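Local atomic coordinates of mevalonate 3-kinase (Thermoplasma acidophilum, PDB entry 4RKS), a protein that phosphorylates (R)-mevalonate on its 3-hydroxyl with ATP, a step in the alternative mevalonate route to isoprenoids found in extreme acidophiles of the Thermoplasmatales. Residues I171-G176 against E229-I234; I214-L219 against R262-N267. All blocks are in the same frame, centred on the assembly; numbering follows the deposited sequence.

Interaction 1: I171-G176 against E229-I234; sequences ITWSDG and EHAHMI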
loop_
_atom_site.group_PDB
_atom_site.type_symbol
_atom_site.label_atom_id
_atom_site.label_comp_id
_atom_site.label_asym_id
_atom_site.label_seq_id
_atom_site.Cartn_x
_atom_site.Cartn_y
_atom_site.Cartn_z
ATOM N N ILE A 171 10.089 3.780 -3.678
ATOM C CA ILE A 171 10.302 4.843 -2.724
ATOM C C ILE A 171 9.460 6.026 -3.174
ATOM O O ILE A 171 9.435 6.357 -4.355
ATOM C CB ILE A 171 11.787 5.264 -2.628
ATOM C CG1 ILE A 171 12.617 4.195 -1.923
ATOM C CG2 ILE A 171 11.925 6.615 -1.919
ATOM C CD1 ILE A 171 14.086 4.431 -2.059
ATOM N N THR A 172 8.748 6.650 -2.245
ATOM C CA THR A 172 8.024 7.860 -2.580
ATOM C C THR A 172 8.666 9.006 -1.822
ATOM O O THR A 172 8.455 9.151 -0.615
ATOM C CB THR A 172 6.543 7.749 -2.252
ATOM O OG1 THR A 172 5.981 6.698 -3.039
ATOM C CG2 THR A 172 5.809 9.068 -2.571
ATOM N N TRP A 173 9.506 9.763 -2.531
ATOM C CA TRP A 173 10.185 10.949 -1.985
ATOM C C TRP A 173 9.168 12.048 -1.748
ATOM O O TRP A 173 8.271 12.226 -2.555
ATOM C CB TRP A 173 11.278 11.460 -2.946
ATOM C CG TRP A 173 12.252 10.392 -3.387
ATOM C CD1 TRP A 173 12.218 9.678 -4.555
ATOM C CD2 TRP A 173 13.375 9.898 -2.650
ATOM N NE1 TRP A 173 13.262 8.791 -4.598
ATOM C CE2 TRP A 173 13.981 8.894 -3.436
ATOM C CE3 TRP A 173 13.924 10.201 -1.399
ATOM C CZ2 TRP A 173 15.114 8.199 -3.017
ATOM C CZ3 TRP A 173 15.049 9.514 -0.983
ATOM C CH2 TRP A 173 15.631 8.517 -1.790
ATOM N N SER A 174 9.309 12.797 -0.664
ATOM C CA SER A 174 8.348 13.860 -0.369
ATOM C C SER A 174 8.898 14.858 0.637
ATOM O O SER A 174 9.543 14.480 1.621
ATOM C CB SER A 174 7.029 13.282 0.155
ATOM O OG SER A 174 6.093 14.319 0.421
ATOM N N ASP A 175 8.638 16.136 0.376
ATOM C CA ASP A 175 9.013 17.208 1.284
ATOM C C ASP A 175 7.765 17.839 1.898
ATOM O O ASP A 175 7.826 18.897 2.517
ATOM C CB ASP A 175 9.860 18.265 0.554
ATOM C CG ASP A 175 9.145 18.890 -0.649
ATOM O OD1 ASP A 175 7.925 18.668 -0.845
ATOM O OD2 ASP A 175 9.818 19.615 -1.415
ATOM N N GLY A 176 6.627 17.189 1.703
ATOM C CA GLY A 176 5.370 17.703 2.214
ATOM C C GLY A 176 4.609 18.579 1.231
ATOM O O GLY A 176 3.452 18.922 1.474
ATOM N N GLU A 229 16.528 9.135 5.294
ATOM C CA GLU A 229 17.807 8.416 5.355
ATOM C C GLU A 229 17.663 6.930 5.062
ATOM O O GLU A 229 18.482 6.351 4.352
ATOM C CB GLU A 229 18.466 8.593 6.731
ATOM C CG GLU A 229 18.934 10.029 6.980
ATOM C CD GLU A 229 19.323 10.290 8.422
ATOM O OE1 GLU A 229 19.474 9.317 9.191
ATOM O OE2 GLU A 229 19.468 11.475 8.786
ATOM N N HIS A 230 16.638 6.311 5.638
ATOM C CA HIS A 230 16.411 4.891 5.426
ATOM C C HIS A 230 16.108 4.599 3.966
ATOM O O HIS A 230 16.572 3.600 3.426
ATOM C CB HIS A 230 15.275 4.393 6.318
ATOM C CG HIS A 230 15.662 4.249 7.757
ATOM N ND1 HIS A 230 14.755 3.921 8.743
ATOM C CD2 HIS A 230 16.857 4.397 8.377
ATOM C CE1 HIS A 230 15.378 3.868 9.909
ATOM N NE2 HIS A 230 16.653 4.155 9.715
ATOM N N ALA A 231 15.330 5.470 3.320
ATOM C CA ALA A 231 15.034 5.277 1.899
ATOM C C ALA A 231 16.314 5.331 1.048
ATOM O O ALA A 231 16.470 4.542 0.113
ATOM C CB ALA A 231 14.017 6.305 1.410
ATOM N N HIS A 232 17.235 6.241 1.373
ATOM C CA HIS A 232 18.522 6.261 0.676
ATOM C C HIS A 232 19.287 4.960 0.923
ATOM O O HIS A 232 19.904 4.420 0.013
ATOM C CB HIS A 232 19.372 7.471 1.098
ATOM C CG HIS A 232 19.068 8.719 0.324
ATOM N ND1 HIS A 232 18.597 9.875 0.915
ATOM C CD2 HIS A 232 19.156 8.988 -1.002
ATOM C CE1 HIS A 232 18.419 10.802 -0.010
ATOM N NE2 HIS A 232 18.752 10.291 -1.182
ATOM N N MET A 233 19.218 4.440 2.147
ATOM C CA MET A 233 19.871 3.182 2.449
ATOM C C MET A 233 19.255 2.045 1.646
ATOM O O MET A 233 19.954 1.141 1.215
ATOM C CB MET A 233 19.814 2.897 3.949
ATOM C CG MET A 233 20.608 3.903 4.772
ATOM S SD MET A 233 20.457 3.667 6.555
ATOM C CE MET A 233 21.151 2.027 6.740
ATOM N N ILE A 234 17.950 2.108 1.409
ATOM C CA ILE A 234 17.290 1.082 0.602
ATOM C C ILE A 234 17.708 1.184 -0.869
ATOM O O ILE A 234 18.003 0.168 -1.493
ATOM C CB ILE A 234 15.765 1.167 0.746
ATOM C CG1 ILE A 234 15.375 0.678 2.147
ATOM C CG2 ILE A 234 15.045 0.329 -0.337
ATOM C CD1 ILE A 234 13.953 0.931 2.499
#
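Trp173 reaches across to helix 220-238 with the outer rim of its indole and sets that rim over one face of the His232 imidazole. Trp173 CH2 lies 3.6 Å from His232 NE2, offset toward the edge of the imidazole. The planes meet at 45°, with 4.8 Å between the centroids of the six-membered ring and the imidazole, and the two side chains cross at about a right angle.

Beside the indole rim, Ala231 makes the second point of contact. Its CB lies 4.1 Å from Trp173 CZ3, a methyl small enough to bring the strand within 6.6 Å of the helix, measured between the CA atoms of Ile171 and Ala231. A branched aliphatic chain suits this buried place because both arms of Ile171 touch that methyl, CD1 and CG2 each lying 3.9 Å from Ala231 CB. CG1, anti to the carbonyl carbon (chi1 -72°), carries CD1 on to the helix backbone, at 3.2 Å from Ala231 O, a close approach for a methyl group. CG2 also sits over the centre of the Trp173 ring, 3.4 Å above its plane.

The indole is thus supported from within its own strand by Ile171. Its NE1 is hydrogen-bonded to Glu182 OE1 on strand 179-185, a second-shell bond that limits rotation of the ring. Further along, the strand gives way to loop in an ST turn.

Strand 169-174 pairs antiparallel with 53-59 and 179-185. On the helical side, His230 and Met233 touch helix 243-262, as does Ile234, which also reaches Val35 and Val36; helix 220-238 therefore packs against both that helix and the strand's side chains.

Interaction 2: I214-L219 against R262-N267; sequences IVRSDL and RGVGVN
A single valine, in a loop without regular structure, supplies one whole side of this contact: Val264, whose two methyl groups are divided between neighbouring residues of the facing loop. Val264 CG2 lies 3.6 Å from Ser217 CB, and Val264 CG1 stands 4.1 Å from Arg216 CB. With CG1 anti to the backbone N (chi1 -168°) and CG2 anti to the carbonyl carbon, the isopropyl fork opens toward the two residues and gives each a methyl.

What the valine meets is in each case the carbon at the root of a polar side chain. Arg216 offers its CB, then runs on as an extended chain that carries its guanidinium group away from the contact. Ser217 likewise offers CB, while its hydroxyl is turned to its own loop: OG, anti to the backbone N, accepts from Leu219 N at 3.2 Å, with an N-H...O angle of 149°. This is a capping bond ahead of helix 220-238, and a short hydroxyl side chain is well suited to make it.

Each backbone is shaped by a type I turn. One runs from Ile214 to Ser217, closed by Ser217 N to Ile214 O at 3.2 Å; the other runs from Arg262 to Gly265. Gly265 has the positive phi that favours glycine and serves as the C-prime residue of a Schellman motif ending helix 243-262, just beyond the valine. Val264 also touches Asn213 of helix 207-214, and Ser217 touches Ile260.

The contact between the segments is thus a small apolar one at the surface, dispersion and burial of hydrocarbon over a modest 141 Å², while the polar groups that shape the two turns are bonded within their own loops; such chemistry implies little directional specificity.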
loop_
_atom_site.group_PDB
_atom_site.type_symbol
_atom_site.label_atom_id
_atom_site.label_comp_id
_atom_site.label_asym_id
_atom_site.label_seq_id
_atom_site.Cartn_x
_atom_site.Cartn_y
_atom_site.Cartn_z
ATOM N N ILE A 214 0.594 11.049 15.089
ATOM C CA ILE A 214 2.044 10.933 14.987
ATOM C C ILE A 214 2.731 12.297 14.899
ATOM O O ILE A 214 3.824 12.480 15.425
ATOM C CB ILE A 214 2.488 10.074 13.780
ATOM C CG1 ILE A 214 3.895 9.538 14.039
ATOM C CG2 ILE A 214 2.423 10.878 12.441
ATOM C CD1 ILE A 214 4.542 8.887 12.848
ATOM N N VAL A 215 2.079 13.266 14.269
ATOM C CA VAL A 215 2.684 14.582 14.093
ATOM C C VAL A 215 2.724 15.356 15.423
ATOM O O VAL A 215 3.410 16.370 15.551
ATOM C CB VAL A 215 1.927 15.398 13.008
ATOM C CG1 VAL A 215 2.691 16.662 12.644
ATOM C CG2 VAL A 215 1.729 14.543 11.748
ATOM N N ARG A 216 2.012 14.870 16.428
ATOM C CA ARG A 216 2.047 15.551 17.725
ATOM C C ARG A 216 3.337 15.274 18.511
ATOM O O ARG A 216 3.675 16.014 19.446
ATOM C CB ARG A 216 0.828 15.155 18.557
ATOM C CG ARG A 216 -0.472 15.703 18.002
ATOM C CD ARG A 216 -1.676 15.070 18.659
ATOM N NE ARG A 216 -2.900 15.649 18.123
ATOM C CZ ARG A 216 -4.109 15.145 18.315
ATOM N NH1 ARG A 216 -4.264 14.040 19.029
ATOM N NH2 ARG A 216 -5.162 15.750 17.790
ATOM N N SER A 217 4.053 14.219 18.127
ATOM C CA SER A 217 5.266 13.794 18.834
ATOM C C SER A 217 6.461 14.744 18.663
ATOM O O SER A 217 6.735 15.238 17.571
ATOM C CB SER A 217 5.669 12.387 18.376
ATOM O OG SER A 217 6.885 11.986 18.980
ATOM N N ASP A 218 7.173 14.975 19.764
ATOM C CA ASP A 218 8.390 15.783 19.769
ATOM C C ASP A 218 9.509 15.145 18.946
ATOM O O ASP A 218 10.438 15.820 18.510
ATOM C CB ASP A 218 8.865 15.994 21.205
ATOM C CG ASP A 218 7.712 16.210 22.168
ATOM O OD1 ASP A 218 6.737 16.887 21.778
ATOM O OD2 ASP A 218 7.771 15.695 23.305
ATOM N N LEU A 219 9.427 13.837 18.753
ATOM C CA LEU A 219 10.398 13.135 17.924
ATOM C C LEU A 219 10.024 13.180 16.442
ATOM O O LEU A 219 10.776 12.687 15.601
ATOM C CB LEU A 219 10.522 11.683 18.380
ATOM C CG LEU A 219 10.813 11.493 19.857
ATOM C CD1 LEU A 219 10.407 10.094 20.278
ATOM C CD2 LEU A 219 12.284 11.731 20.112
ATOM N N ARG A 262 3.392 4.855 20.117
ATOM C CA ARG A 262 3.031 4.504 21.493
ATOM C C ARG A 262 3.144 5.706 22.423
ATOM O O ARG A 262 2.326 5.877 23.322
ATOM C CB ARG A 262 3.900 3.350 22.018
ATOM C CG ARG A 262 3.473 1.966 21.507
ATOM C CD ARG A 262 4.205 0.824 22.237
ATOM N NE ARG A 262 5.662 0.939 22.132
ATOM C CZ ARG A 262 6.397 0.372 21.179
ATOM N NH1 ARG A 262 5.820 -0.363 20.230
ATOM N NH2 ARG A 262 7.711 0.543 21.172
ATOM N N GLY A 263 4.149 6.544 22.193
ATOM C CA GLY A 263 4.312 7.770 22.947
ATOM C C GLY A 263 3.254 8.829 22.672
ATOM O O GLY A 263 3.201 9.836 23.369
ATOM N N VAL A 264 2.425 8.619 21.650
ATOM C CA VAL A 264 1.290 9.512 21.398
ATOM C C VAL A 264 -0.034 8.741 21.592
ATOM O O VAL A 264 -1.108 9.181 21.179
ATOM C CB VAL A 264 1.376 10.146 19.987
ATOM C CG1 VAL A 264 0.386 11.279 19.841
ATOM C CG2 VAL A 264 2.753 10.711 19.763
ATOM N N GLY A 265 0.056 7.583 22.237
ATOM C CA GLY A 265 -1.123 6.840 22.645
ATOM C C GLY A 265 -1.755 5.992 21.564
ATOM O O GLY A 265 -2.929 5.642 21.653
ATOM N N VAL A 266 -0.975 5.660 20.538
ATOM C CA VAL A 266 -1.430 4.756 19.485
ATOM C C VAL A 266 -0.664 3.431 19.551
ATOM O O VAL A 266 0.502 3.366 19.158
ATOM C CB VAL A 266 -1.255 5.393 18.093
ATOM C CG1 VAL A 266 -1.686 4.424 16.997
ATOM C CG2 VAL A 266 -2.044 6.685 18.013
ATOM N N ASN A 267 -1.311 2.383 20.052
ATOM C CA ASN A 267 -0.629 1.108 20.261
ATOM C C ASN A 267 -1.077 0.039 19.284
ATOM O O ASN A 267 -2.087 -0.638 19.505
ATOM C CB ASN A 267 -0.842 0.604 21.690
ATOM C CG ASN A 267 0.033 -0.592 22.013
ATOM O OD1 ASN A 267 1.174 -0.682 21.552
ATOM N ND2 ASN A 267 -0.499 -1.523 22.795
#

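How the interactions relate
The two contacts lie about 21 Å apart between centres, about 11 Å between nearest atoms, and do not touch. Along the chain their segments alternate: 171-176, 214-219, 229-234, 262-267. Helix 220-238 links them, since 214-219 leads into its start and 229-234 lies further along it; helix 243-262, packed beside it, ends at 262-267. Interaction 1 joins the family's N-terminal region to its C-terminal region, whereas interaction 2, a surface contact between interhelical loops, lies wholly within the latter. Bound mevalonate is about 12 Å from the side chain of Ala231 and about 13 Å from that of Val264, so neither contact touches the ligand.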